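Ribokinase RBSK (Mycobacterium tuberculosis, PDB 3GO6) probably catalyses the magnesium-dependent transfer of a phosphate group from ATP to O-5 of D-ribose, yielding D-ribose 5-phosphate. Local coordinates at residues Ala60-Ala65 / Leu148-Ile153; Gln87-Leu92 / Thr102-Gly107; Val174-Ala179 / Asn204-Pro209; Phe231-Pro236 / Arg270-Ala275; Asn257-Arg260 / Ala266-Leu269. One frame throughout, in Å; residues are numbered along the deposited sequence.

Contact 1. Residues Ala60-Ala65 / Leu148-Ile153. With RIB (alpha-D-ribofuranose), chain C.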
# COMPACT_ATOMS: atom_id res chain seq x y z
N ALA A 60 -11.23 13.04 -8.12
CA ALA A 60 -12.17 13.06 -7.00
C ALA A 60 -11.78 14.17 -6.01
O ALA A 60 -12.64 14.94 -5.57
CB ALA A 60 -12.15 11.71 -6.30
N ASN A 61 -10.50 14.25 -5.66
CA ASN A 61 -10.01 15.26 -4.70
C ASN A 61 -10.26 16.67 -5.20
O ASN A 61 -10.65 17.56 -4.43
CB ASN A 61 -8.50 15.12 -4.45
CG ASN A 61 -8.12 13.84 -3.76
OD1 ASN A 61 -8.96 13.14 -3.21
ND2 ASN A 61 -6.81 13.53 -3.77
N GLN A 62 -10.02 16.89 -6.50
CA GLN A 62 -10.23 18.22 -7.08
C GLN A 62 -11.71 18.59 -7.14
O GLN A 62 -12.07 19.74 -6.89
CB GLN A 62 -9.54 18.34 -8.45
CG GLN A 62 -8.02 18.30 -8.27
CD GLN A 62 -7.24 18.28 -9.55
OE1 GLN A 62 -7.76 18.56 -10.61
NE2 GLN A 62 -5.95 17.95 -9.44
N ALA A 63 -12.56 17.61 -7.44
CA ALA A 63 -14.01 17.82 -7.45
C ALA A 63 -14.51 18.17 -6.04
O ALA A 63 -15.31 19.11 -5.88
CB ALA A 63 -14.72 16.55 -8.00
N VAL A 64 -14.04 17.45 -5.03
CA VAL A 64 -14.42 17.69 -3.63
C VAL A 64 -13.99 19.09 -3.16
O VAL A 64 -14.77 19.83 -2.54
CB VAL A 64 -13.87 16.60 -2.69
CG1 VAL A 64 -14.01 17.02 -1.24
CG2 VAL A 64 -14.63 15.25 -2.93
N ALA A 65 -12.76 19.48 -3.49
CA ALA A 65 -12.27 20.82 -3.15
C ALA A 65 -13.07 21.93 -3.84
O ALA A 65 -13.43 22.95 -3.21
CB ALA A 65 -10.78 20.95 -3.47
N LEU A 148 -12.11 20.93 -15.51
CA LEU A 148 -10.83 20.65 -14.88
C LEU A 148 -10.47 19.18 -15.09
O LEU A 148 -11.28 18.27 -14.79
CB LEU A 148 -10.88 21.05 -13.39
CG LEU A 148 -9.69 20.67 -12.51
CD1 LEU A 148 -8.40 21.34 -12.99
CD2 LEU A 148 -9.97 21.01 -11.05
N THR A 149 -9.28 18.93 -15.61
CA THR A 149 -8.85 17.57 -15.91
C THR A 149 -7.39 17.34 -15.50
O THR A 149 -6.67 18.31 -15.26
CB THR A 149 -9.12 17.22 -17.41
OG1 THR A 149 -9.08 15.81 -17.60
CG2 THR A 149 -8.12 17.90 -18.33
N GLN A 150 -7.00 16.08 -15.34
CA GLN A 150 -5.61 15.70 -14.99
C GLN A 150 -5.27 14.47 -15.82
O GLN A 150 -6.07 14.05 -16.65
CB GLN A 150 -5.40 15.39 -13.49
CG GLN A 150 -6.34 16.14 -12.53
CD GLN A 150 -7.78 15.58 -12.57
OE1 GLN A 150 -7.98 14.40 -12.85
NE2 GLN A 150 -8.77 16.44 -12.31
N LEU A 151 -4.08 13.91 -15.59
CA LEU A 151 -3.51 12.98 -16.55
C LEU A 151 -3.34 11.54 -16.06
O LEU A 151 -2.55 10.79 -16.65
CB LEU A 151 -2.19 13.56 -17.11
CG LEU A 151 -2.17 15.03 -17.57
CD1 LEU A 151 -0.79 15.45 -18.07
CD2 LEU A 151 -3.21 15.30 -18.66
N GLU A 152 -4.08 11.14 -15.02
CA GLU A 152 -4.08 9.71 -14.64
C GLU A 152 -5.03 8.90 -15.53
O GLU A 152 -4.85 7.69 -15.71
CB GLU A 152 -4.45 9.50 -13.16
CG GLU A 152 -3.54 10.25 -12.15
CD GLU A 152 -3.92 9.94 -10.69
OE1 GLU A 152 -4.99 9.31 -10.44
OE2 GLU A 152 -3.13 10.29 -9.79
N ILE A 153 -6.04 9.57 -16.07
CA ILE A 153 -6.91 9.00 -17.10
C ILE A 153 -6.16 9.10 -18.46
O ILE A 153 -5.15 9.81 -18.56
CB ILE A 153 -8.24 9.79 -17.16
CG1 ILE A 153 -7.97 11.29 -17.45
CG2 ILE A 153 -9.01 9.61 -15.84
CD1 ILE A 153 -9.22 12.11 -17.83
O5 RIB C . -2.78 14.29 -5.31
C5 RIB C . -2.96 13.15 -4.43
C4 RIB C . -3.78 12.08 -5.16
O4 RIB C . -2.95 11.51 -6.20
C3 RIB C . -4.15 10.89 -4.28
O3 RIB C . -5.49 10.95 -3.74
C2 RIB C . -3.92 9.68 -5.17
O2 RIB C . -5.12 8.93 -5.37
C1 RIB C . -3.33 10.18 -6.48
O1 RIB C . -4.31 10.21 -7.53
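Gln62 and Gln150 meet amide to amide, reaching toward each other from opposite directions with their planes 85° apart. The one hydrogen bond between residues 60-65 and 148-153 runs from Gln150 NE2 to Gln62 OE1 (2.9 Å). Its N-H...O angle is 141°, and the donor stands well above the carbonyl plane of Gln62, not on a lone pair. Leu148 crosses the Gln62 chain at about a right angle and lays CD2 3.3 Å from Gln62 OE1, so an apolar branch packs beside the oxygen that takes the bond. Gln62 gets there with an extended chain beyond CG, whereas Gln150 bends at chi2 (73°) to swing its amide back toward the helix.

Other residues of the two segments take part in holding the sugar, alongside Asp31 and Asp248. Asn61 ND2 donates to RIB O3 at 2.9 Å, and RIB O1 donates to Glu152 OE2 at 2.6 Å. Glu152 OE1 receives Ser27 OG and Asn29 ND2, which fixes the carboxylate that grips O1.

Farther out, Gln62 NE2 donates to Asp248 OD1, while Asn61 ND2 is hydrogen-bonded to Asp248 OD2, an oxygen that also bonds the ribose. Asp248 is predicted to be the proton acceptor of this PfkB-family kinase. With its oxygen engaged by Gln150 and its nitrogen by Asp248, the Gln62 amide has each end assigned a role, and its rotation is set from both sides. The chemistry is therefore that of a second shell: Gln150 probably orients Gln62, which in turn may orient the aspartate beside the bound ribose.

Contact 2. Residues Gln87-Leu92 / Thr102-Gly107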
# COMPACT_ATOMS: atom_id res chain seq x y z
N GLN A 87 -17.59 2.63 -1.83
CA GLN A 87 -17.01 3.58 -0.89
C GLN A 87 -16.53 4.86 -1.59
O GLN A 87 -16.71 5.97 -1.07
CB GLN A 87 -15.87 2.86 -0.14
CG GLN A 87 -15.26 3.64 1.01
CD GLN A 87 -14.21 2.85 1.79
OE1 GLN A 87 -14.09 1.63 1.64
NE2 GLN A 87 -13.44 3.55 2.64
N LEU A 88 -15.95 4.71 -2.79
CA LEU A 88 -15.50 5.86 -3.58
C LEU A 88 -16.67 6.74 -4.04
O LEU A 88 -16.61 7.97 -3.94
CB LEU A 88 -14.69 5.38 -4.81
CG LEU A 88 -13.40 4.62 -4.49
CD1 LEU A 88 -12.77 4.13 -5.80
CD2 LEU A 88 -12.46 5.56 -3.72
N ARG A 89 -17.73 6.10 -4.53
CA ARG A 89 -18.94 6.82 -4.93
C ARG A 89 -19.59 7.55 -3.75
O ARG A 89 -20.04 8.68 -3.89
CB ARG A 89 -19.97 5.83 -5.52
CG ARG A 89 -19.68 5.31 -6.90
CD ARG A 89 -20.54 4.03 -7.18
NE ARG A 89 -20.26 3.46 -8.51
CZ ARG A 89 -20.70 4.02 -9.62
NH1 ARG A 89 -21.42 5.13 -9.53
NH2 ARG A 89 -20.43 3.49 -10.81
N ALA A 90 -19.69 6.88 -2.62
CA ALA A 90 -20.34 7.46 -1.45
C ALA A 90 -19.54 8.68 -0.95
O ALA A 90 -20.12 9.67 -0.51
CB ALA A 90 -20.46 6.42 -0.35
N HIS A 91 -18.21 8.61 -1.03
CA HIS A 91 -17.34 9.76 -0.66
C HIS A 91 -17.70 11.00 -1.49
O HIS A 91 -17.84 12.11 -0.94
CB HIS A 91 -15.84 9.39 -0.80
CG HIS A 91 -14.90 10.56 -0.69
ND1 HIS A 91 -14.74 11.28 0.48
CD2 HIS A 91 -14.04 11.10 -1.59
CE1 HIS A 91 -13.83 12.23 0.29
NE2 HIS A 91 -13.39 12.14 -0.95
N LEU A 92 -17.86 10.81 -2.79
CA LEU A 92 -18.23 11.90 -3.70
C LEU A 92 -19.65 12.43 -3.44
O LEU A 92 -19.85 13.64 -3.31
CB LEU A 92 -18.04 11.48 -5.16
CG LEU A 92 -16.55 11.41 -5.55
CD1 LEU A 92 -16.33 10.59 -6.81
CD2 LEU A 92 -15.96 12.81 -5.71
N THR A 102 -20.60 9.46 -14.66
CA THR A 102 -19.54 8.48 -14.38
C THR A 102 -19.88 7.15 -15.05
O THR A 102 -21.02 6.94 -15.51
CB THR A 102 -19.33 8.29 -12.88
OG1 THR A 102 -20.52 7.79 -12.27
CG2 THR A 102 -18.96 9.63 -12.21
N VAL A 103 -18.89 6.26 -15.12
CA VAL A 103 -19.11 4.94 -15.67
C VAL A 103 -18.54 3.87 -14.72
O VAL A 103 -17.71 4.17 -13.85
CB VAL A 103 -18.49 4.76 -17.08
CG1 VAL A 103 -19.17 5.66 -18.11
CG2 VAL A 103 -16.99 5.05 -17.06
N THR A 104 -19.04 2.64 -14.88
CA THR A 104 -18.43 1.48 -14.24
C THR A 104 -17.70 0.70 -15.33
O THR A 104 -18.25 0.47 -16.41
CB THR A 104 -19.49 0.64 -13.53
OG1 THR A 104 -20.03 1.42 -12.46
CG2 THR A 104 -18.87 -0.63 -12.90
N VAL A 105 -16.45 0.35 -15.06
CA VAL A 105 -15.61 -0.40 -15.99
C VAL A 105 -15.25 -1.74 -15.33
O VAL A 105 -15.15 -1.80 -14.10
CB VAL A 105 -14.36 0.47 -16.37
CG1 VAL A 105 -13.20 -0.35 -16.85
CG2 VAL A 105 -14.77 1.50 -17.44
N PRO A 106 -15.13 -2.84 -16.11
CA PRO A 106 -14.77 -4.09 -15.44
C PRO A 106 -13.42 -4.03 -14.69
O PRO A 106 -12.49 -3.35 -15.12
CB PRO A 106 -14.68 -5.09 -16.61
CG PRO A 106 -15.51 -4.51 -17.69
CD PRO A 106 -15.34 -3.02 -17.56
N GLY A 107 -13.32 -4.73 -13.57
CA GLY A 107 -12.05 -4.86 -12.85
C GLY A 107 -11.86 -3.80 -11.78
O GLY A 107 -12.78 -3.06 -11.43
O HOH W 1 -21.72 5.24 -12.76
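Arg89 carries more of the buried surface than any other residue here, and its guanidinium reaches Thr104 on the neighbouring short strand. CG lies anti to the carbonyl carbon (chi1 -74°), and the chain then runs extended from CG to NE, which takes NH2 from the helix across to the strand. There Thr104 OG1 sits at the guanidinium edge, near its plane, 2.7 Å from Arg89 NH2. The bond is weak despite that short distance, since its N-H...O angle is 121°.

Thr102 makes the second link indirectly. A water bridges the two side chains: it accepts from Arg89 NH2 at 2.9 Å and donates to Thr102 OG1 at 2.9 Å. The water lies in the guanidinium plane, at its edge. Thr102 OG1 is also hydrogen-bonded to the backbone oxygen of Leu99, so the hydroxyl is anchored on its own loop.

The contact lies at the surface, within the beta-alpha-beta unit formed by strand 78-79, helix 83-94 and strand 103-104. Phe79 of the first strand packs on both Arg89 and Thr102, while Leu88 packs on Pro55 of strand 50-56, and Leu92 on Ala60 and Val64 of helix 58-68.

Contact 3. Residues Val174-Ala179 / Asn204-Pro209; sequences VNASPA and NDWPSP
The indole of Trp206 meets Ala176 and Val174 with its six-membered ring, both methyls approaching the ring obliquely. Ala176 CB comes closest, 3.4 Å from Trp206 CE3, and Val174 CG1 lies 3.8 Å from Trp206 CH2, Val174 and Trp206 crossing at about a right angle. CG of Trp206 is anti to its own backbone N (chi1 -171°), which directs the ring toward residues 174-176. Pro207 CD lies over one face of the indole near the rim, 3.3 Å above the plane.

In the alpha/beta fold of the ribokinase family, strand 171-175 belongs to the central parallel part of the large sheet, and helix 200-205 follows the next strand, 195-199. Ala176, just past the strand end, is the centre of an inverse gamma turn closed by Ser177 N to Asn175 O (2.8 Å). That turn aims its methyl at the indole. Leu186 and Ala190 of helix 183-192 also touch Trp206.

Farther along the loop, past the cis peptide before Pro178, the contact changes character: Ala179 CB rests 3.7 Å from Asp205 OD2. This carboxylate oxygen accepts from Gly180 N and forms a salt bridge with Arg183 NH2.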
# COMPACT_ATOMS: atom_id res chain seq x y z
N VAL A 174 -6.11 22.33 -17.02
CA VAL A 174 -5.44 21.04 -16.94
C VAL A 174 -4.44 21.04 -15.81
O VAL A 174 -3.57 21.92 -15.72
CB VAL A 174 -4.72 20.68 -18.29
CG1 VAL A 174 -3.99 19.32 -18.20
CG2 VAL A 174 -5.72 20.69 -19.44
N ASN A 175 -4.59 20.08 -14.90
CA ASN A 175 -3.53 19.80 -13.94
C ASN A 175 -2.59 18.83 -14.62
O ASN A 175 -2.93 17.65 -14.81
CB ASN A 175 -4.12 19.22 -12.65
CG ASN A 175 -3.07 18.89 -11.63
OD1 ASN A 175 -1.97 19.50 -11.59
ND2 ASN A 175 -3.37 17.91 -10.79
N ALA A 176 -1.42 19.33 -15.03
CA ALA A 176 -0.47 18.52 -15.82
C ALA A 176 0.30 17.53 -14.95
O ALA A 176 1.52 17.61 -14.82
CB ALA A 176 0.52 19.45 -16.59
N SER A 177 -0.42 16.58 -14.36
CA SER A 177 0.15 15.62 -13.42
C SER A 177 -0.60 14.30 -13.61
O SER A 177 -1.83 14.31 -13.71
CB SER A 177 -0.03 16.16 -12.00
OG SER A 177 0.54 15.32 -11.02
N PRO A 178 0.12 13.16 -13.71
CA PRO A 178 1.58 13.03 -13.66
C PRO A 178 2.21 13.48 -14.96
O PRO A 178 1.51 13.59 -15.97
CB PRO A 178 1.80 11.53 -13.51
CG PRO A 178 0.45 10.90 -13.44
CD PRO A 178 -0.55 11.86 -13.90
N ALA A 179 3.52 13.75 -14.91
CA ALA A 179 4.33 14.04 -16.09
C ALA A 179 4.59 12.77 -16.92
O ALA A 179 4.27 11.66 -16.48
CB ALA A 179 5.66 14.67 -15.65
N ASN A 204 7.97 21.80 -16.43
CA ASN A 204 9.08 21.55 -17.37
C ASN A 204 8.72 20.51 -18.43
O ASN A 204 9.15 20.62 -19.57
CB ASN A 204 10.34 21.05 -16.63
CG ASN A 204 10.99 22.12 -15.77
OD1 ASN A 204 10.78 23.33 -15.98
ND2 ASN A 204 11.81 21.69 -14.80
N ASP A 205 7.95 19.49 -18.04
CA ASP A 205 7.59 18.41 -18.94
C ASP A 205 6.47 18.75 -19.92
O ASP A 205 6.33 18.09 -20.95
CB ASP A 205 7.20 17.14 -18.16
CG ASP A 205 7.20 15.89 -19.03
OD1 ASP A 205 8.30 15.48 -19.48
OD2 ASP A 205 6.11 15.31 -19.27
N TRP A 206 5.67 19.76 -19.60
CA TRP A 206 4.51 20.12 -20.41
C TRP A 206 4.95 20.70 -21.78
O TRP A 206 5.88 21.50 -21.83
CB TRP A 206 3.67 21.14 -19.65
CG TRP A 206 2.33 21.46 -20.27
CD1 TRP A 206 1.95 22.65 -20.80
CD2 TRP A 206 1.19 20.59 -20.37
NE1 TRP A 206 0.64 22.57 -21.26
CE2 TRP A 206 0.16 21.32 -21.00
CE3 TRP A 206 0.95 19.26 -20.00
CZ2 TRP A 206 -1.10 20.76 -21.25
CZ3 TRP A 206 -0.30 18.71 -20.27
CH2 TRP A 206 -1.31 19.46 -20.88
N PRO A 207 4.31 20.27 -22.88
CA PRO A 207 4.79 20.61 -24.25
C PRO A 207 4.93 22.09 -24.64
O PRO A 207 5.94 22.46 -25.26
CB PRO A 207 3.77 19.90 -25.16
CG PRO A 207 3.25 18.76 -24.30
CD PRO A 207 3.13 19.38 -22.94
N SER A 208 3.94 22.93 -24.32
CA SER A 208 3.94 24.32 -24.78
C SER A 208 3.08 25.14 -23.84
O SER A 208 2.14 24.58 -23.26
CB SER A 208 3.39 24.42 -26.22
OG SER A 208 2.02 24.01 -26.28
N PRO A 209 3.38 26.45 -23.69
CA PRO A 209 2.70 27.24 -22.67
C PRO A 209 1.24 27.52 -23.00
O PRO A 209 0.91 27.76 -24.17
CB PRO A 209 3.50 28.55 -22.61
CG PRO A 209 4.42 28.54 -23.75
CD PRO A 209 4.36 27.24 -24.46

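Contact 4. Residues Phe231-Pro236 / Arg270-Ala275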
# COMPACT_ATOMS: atom_id res chain seq x y z
N PHE A 231 4.43 36.92 -12.51
CA PHE A 231 4.40 37.32 -11.10
C PHE A 231 4.25 36.11 -10.18
O PHE A 231 4.02 34.98 -10.63
CB PHE A 231 3.31 38.36 -10.81
CG PHE A 231 1.90 37.94 -11.19
CD1 PHE A 231 1.10 37.23 -10.29
CD2 PHE A 231 1.36 38.28 -12.44
CE1 PHE A 231 -0.20 36.84 -10.63
CE2 PHE A 231 0.05 37.90 -12.79
CZ PHE A 231 -0.73 37.18 -11.89
N GLU A 232 4.43 36.37 -8.88
CA GLU A 232 4.27 35.33 -7.87
C GLU A 232 3.12 35.70 -6.94
O GLU A 232 2.77 36.88 -6.79
CB GLU A 232 5.59 35.07 -7.12
CG GLU A 232 6.74 34.68 -8.07
CD GLU A 232 7.83 33.82 -7.43
OE1 GLU A 232 7.89 33.74 -6.18
OE2 GLU A 232 8.62 33.21 -8.20
N VAL A 233 2.50 34.68 -6.36
CA VAL A 233 1.39 34.87 -5.44
C VAL A 233 1.74 34.04 -4.20
O VAL A 233 1.86 32.81 -4.30
CB VAL A 233 0.04 34.38 -6.03
CG1 VAL A 233 -1.09 34.57 -5.04
CG2 VAL A 233 -0.29 35.11 -7.34
N PRO A 234 1.96 34.71 -3.05
CA PRO A 234 2.29 34.01 -1.80
C PRO A 234 1.13 33.26 -1.15
O PRO A 234 -0.05 33.57 -1.39
CB PRO A 234 2.76 35.15 -0.87
CG PRO A 234 1.98 36.32 -1.32
CD PRO A 234 1.97 36.18 -2.85
N ALA A 235 1.48 32.27 -0.33
CA ALA A 235 0.51 31.54 0.48
C ALA A 235 0.66 31.99 1.93
O ALA A 235 1.75 32.42 2.31
CB ALA A 235 0.77 30.03 0.38
N PRO A 236 -0.40 31.87 2.75
CA PRO A 236 -0.24 32.01 4.20
C PRO A 236 0.87 31.11 4.77
O PRO A 236 1.05 29.97 4.32
CB PRO A 236 -1.60 31.57 4.75
CG PRO A 236 -2.55 31.82 3.63
CD PRO A 236 -1.79 31.60 2.37
N ARG A 270 -7.54 37.04 -8.00
CA ARG A 270 -8.36 36.64 -6.85
C ARG A 270 -8.46 35.10 -6.76
O ARG A 270 -8.37 34.53 -5.68
CB ARG A 270 -9.75 37.26 -6.94
CG ARG A 270 -10.67 36.91 -5.79
CD ARG A 270 -12.14 37.17 -6.14
NE ARG A 270 -13.04 36.57 -5.15
CZ ARG A 270 -13.60 35.36 -5.27
NH1 ARG A 270 -13.38 34.60 -6.34
NH2 ARG A 270 -14.39 34.90 -4.31
N ALA A 271 -8.63 34.44 -7.91
CA ALA A 271 -8.67 32.96 -7.95
C ALA A 271 -7.35 32.39 -7.44
O ALA A 271 -7.34 31.45 -6.63
CB ALA A 271 -8.96 32.48 -9.38
N LEU A 272 -6.24 32.95 -7.92
CA LEU A 272 -4.90 32.51 -7.48
C LEU A 272 -4.66 32.68 -5.98
O LEU A 272 -4.13 31.77 -5.33
CB LEU A 272 -3.80 33.21 -8.31
CG LEU A 272 -3.72 32.87 -9.81
CD1 LEU A 272 -3.01 33.97 -10.59
CD2 LEU A 272 -3.01 31.52 -10.05
N ARG A 273 -5.06 33.84 -5.44
CA ARG A 273 -4.95 34.09 -3.99
C ARG A 273 -5.74 33.07 -3.17
O ARG A 273 -5.25 32.56 -2.17
CB ARG A 273 -5.39 35.52 -3.63
CG ARG A 273 -4.31 36.54 -3.99
CD ARG A 273 -4.80 37.98 -3.91
NE ARG A 273 -3.71 38.89 -4.25
CZ ARG A 273 -3.82 40.20 -4.48
NH1 ARG A 273 -5.01 40.80 -4.43
NH2 ARG A 273 -2.73 40.92 -4.76
N ARG A 274 -6.97 32.80 -3.59
CA ARG A 274 -7.83 31.87 -2.88
C ARG A 274 -7.28 30.45 -2.96
O ARG A 274 -7.27 29.73 -1.97
CB ARG A 274 -9.26 31.95 -3.43
CG ARG A 274 -9.95 33.28 -3.05
CD ARG A 274 -11.36 33.41 -3.58
NE ARG A 274 -12.26 32.49 -2.89
CZ ARG A 274 -12.77 32.67 -1.67
NH1 ARG A 274 -12.47 33.78 -0.98
NH2 ARG A 274 -13.56 31.74 -1.13
N ALA A 275 -6.80 30.06 -4.14
CA ALA A 275 -6.23 28.72 -4.34
C ALA A 275 -4.98 28.56 -3.48
O ALA A 275 -4.78 27.51 -2.84
CB ALA A 275 -5.94 28.46 -5.84
O HOH W 2 -3.16 33.65 -0.62
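Phe231 takes the crowded position for CG, between its backbone N and carbonyl carbon (chi1 57°), and this carries its ring to Leu272, while Val233 places CG1 anti to the backbone N (chi1 179°) and sends that methyl to Arg273. The contact joins strand 229-233, the last strand at one end of the large mixed sheet, to helix 265-282, which packs against it in the alpha/beta fold of the ribokinase family. The axes of strand 231-233 and helix 270-275 come within 9.5 Å, inclined at 42° in the same general sense.

The packing is apolar and moderately spaced. Leu272 CD1 lies 4.0 Å from Phe231 CE1, approaching the ring obliquely. Val233 uses both branches: CG2 lies 4.1 Å from Leu272 CB, and CG1 lies 3.9 Å from Arg273 CG, meeting the methylene part of an otherwise exposed arginine. Each of these Val233 pairs crosses at about a right angle. Val233 CG2 also sits in the plane of the Phe231 ring at its edge, so the two strand side chains that face the helix support each other.

Around this patch, Leu269 and Cys276 of the same helix extend the surface that Val233 touches, and Phe231 stacks on Tyr224 of the adjacent strand. Cys276 belongs to an ADP site seen in this protein, though no ADP is bound to this chain, which places the contact beside the nucleotide pocket.

Where the strand has given way to loop, a water joins the two backbones, donating to Arg273 O at 2.8 Å and to Pro234 O at 3.2 Å.

Contact 5. Residues Asn257-Arg260 / Ala266-Leu269; sequences NWPR and AERL
Residues 258 and 259 run extended as the chain leaves helix 246-257 and pass close to helix 265-282, with the CA atoms of Trp258 and Arg268 6.0 Å apart. Arg268 lays its methylenes over the Trp258 indole: CG stands 4.0 Å from the centroid of the six-membered ring, 25° off the ring normal, a CH-pi contact. Arg268 CD comes nearer to a single ring atom, 3.4 Å from Trp258 CZ2. Beyond it the chain bends at chi3 (-78°), turning the guanidinium so that NE forms a salt bridge with Asp228. Pro259 CD occupies the same indole face as Arg268 CG, offset toward the rim.

Pro259 also packs on Glu267, its CG 3.7 Å from Glu267 CB and its CB 3.7 Å from Glu267 OE1. That carboxylate oxygen is hydrogen-bonded to Ser264 OG. A water donates to Asn257 O (2.6 Å) and to Glu267 O (2.7 Å), tying the loop backbone to the helix backbone. Trp258 meets His212 edge-to-face.

Arg268 thus contributes mainly carbon to this contact, whereas Glu267 offers CB and a carboxylate oxygen already engaged by Ser264. The charge of Arg268 is met by Asp228, while its methylenes lie against the indole.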
# COMPACT_ATOMS: atom_id res chain seq x y z
N ASN A 257 -13.04 29.26 -8.72
CA ASN A 257 -12.91 30.74 -8.69
C ASN A 257 -12.46 31.41 -9.98
O ASN A 257 -12.44 32.65 -10.05
CB ASN A 257 -11.96 31.14 -7.55
CG ASN A 257 -12.57 30.91 -6.19
OD1 ASN A 257 -13.33 31.74 -5.70
ND2 ASN A 257 -12.28 29.76 -5.58
N TRP A 258 -12.10 30.63 -10.99
CA TRP A 258 -11.64 31.16 -12.25
C TRP A 258 -12.79 31.78 -13.07
O TRP A 258 -13.84 31.16 -13.22
CB TRP A 258 -10.98 30.07 -13.08
CG TRP A 258 -10.00 30.59 -14.09
CD1 TRP A 258 -10.22 30.80 -15.43
CD2 TRP A 258 -8.63 30.95 -13.85
NE1 TRP A 258 -9.07 31.28 -16.03
CE2 TRP A 258 -8.08 31.38 -15.08
CE3 TRP A 258 -7.81 30.96 -12.71
CZ2 TRP A 258 -6.75 31.79 -15.21
CZ3 TRP A 258 -6.50 31.37 -12.83
CH2 TRP A 258 -5.98 31.80 -14.07
N PRO A 259 -12.58 33.01 -13.61
CA PRO A 259 -13.67 33.66 -14.38
C PRO A 259 -13.93 33.01 -15.75
O PRO A 259 -13.07 32.30 -16.25
CB PRO A 259 -13.11 35.07 -14.61
CG PRO A 259 -11.62 34.86 -14.66
CD PRO A 259 -11.37 33.84 -13.56
N ARG A 260 -15.08 33.28 -16.36
CA ARG A 260 -15.36 32.86 -17.76
C ARG A 260 -14.45 33.60 -18.76
O ARG A 260 -14.05 34.74 -18.50
CB ARG A 260 -16.83 33.08 -18.10
CG ARG A 260 -17.81 32.44 -17.07
CD ARG A 260 -19.27 32.48 -17.53
NE ARG A 260 -20.20 32.38 -16.40
CZ ARG A 260 -21.49 32.02 -16.51
NH1 ARG A 260 -22.01 31.70 -17.69
NH2 ARG A 260 -22.25 31.97 -15.42
N ALA A 266 -7.92 40.83 -12.64
CA ALA A 266 -8.25 40.96 -11.22
C ALA A 266 -8.97 39.71 -10.72
O ALA A 266 -8.76 39.28 -9.58
CB ALA A 266 -9.11 42.17 -10.98
N GLU A 267 -9.85 39.18 -11.56
CA GLU A 267 -10.57 37.95 -11.25
C GLU A 267 -9.62 36.76 -11.21
O GLU A 267 -9.75 35.90 -10.35
CB GLU A 267 -11.66 37.70 -12.28
CG GLU A 267 -12.85 38.66 -12.22
CD GLU A 267 -13.68 38.60 -13.50
OE1 GLU A 267 -13.10 38.73 -14.60
OE2 GLU A 267 -14.90 38.38 -13.40
N ARG A 268 -8.67 36.72 -12.15
CA ARG A 268 -7.64 35.68 -12.15
C ARG A 268 -6.74 35.76 -10.91
O ARG A 268 -6.45 34.73 -10.28
CB ARG A 268 -6.82 35.71 -13.44
CG ARG A 268 -7.62 35.27 -14.68
CD ARG A 268 -6.71 35.15 -15.89
NE ARG A 268 -6.39 36.46 -16.48
CZ ARG A 268 -7.11 37.04 -17.44
NH1 ARG A 268 -8.18 36.43 -17.94
NH2 ARG A 268 -6.75 38.23 -17.92
N LEU A 269 -6.30 36.97 -10.56
CA LEU A 269 -5.50 37.15 -9.35
C LEU A 269 -6.26 36.72 -8.08
O LEU A 269 -5.68 36.11 -7.19
CB LEU A 269 -4.97 38.60 -9.23
CG LEU A 269 -4.13 38.94 -7.99
CD1 LEU A 269 -2.83 38.13 -7.97
CD2 LEU A 269 -3.84 40.45 -7.93
O HOH W 3 -11.96 35.06 -9.08

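Overall arrangement
Contacts 1 and 3 belong to the buried interior and reach neighbouring strands, 146-149 and 171-175, of the large sheet; backbone atoms of Thr149 and Asn175 lie within hydrogen-bonding distance there. Contact 1 is polar despite its burial, being next to the ribose, whereas contact 3 rests on an indole against small apolar side chains. Contact 2 is a surface contact built on a weak bond and a water; its helix nevertheless packs on that of contact 1 through Val64, His91 and Leu92. Contacts 4 and 5 share helix 265-282, are partly buried and each include a backbone-bridging water; Arg270 and Asn257 join them. Contacts 2 and 4 lie on opposite sides of the chain's centre, their centres about 33 Å apart.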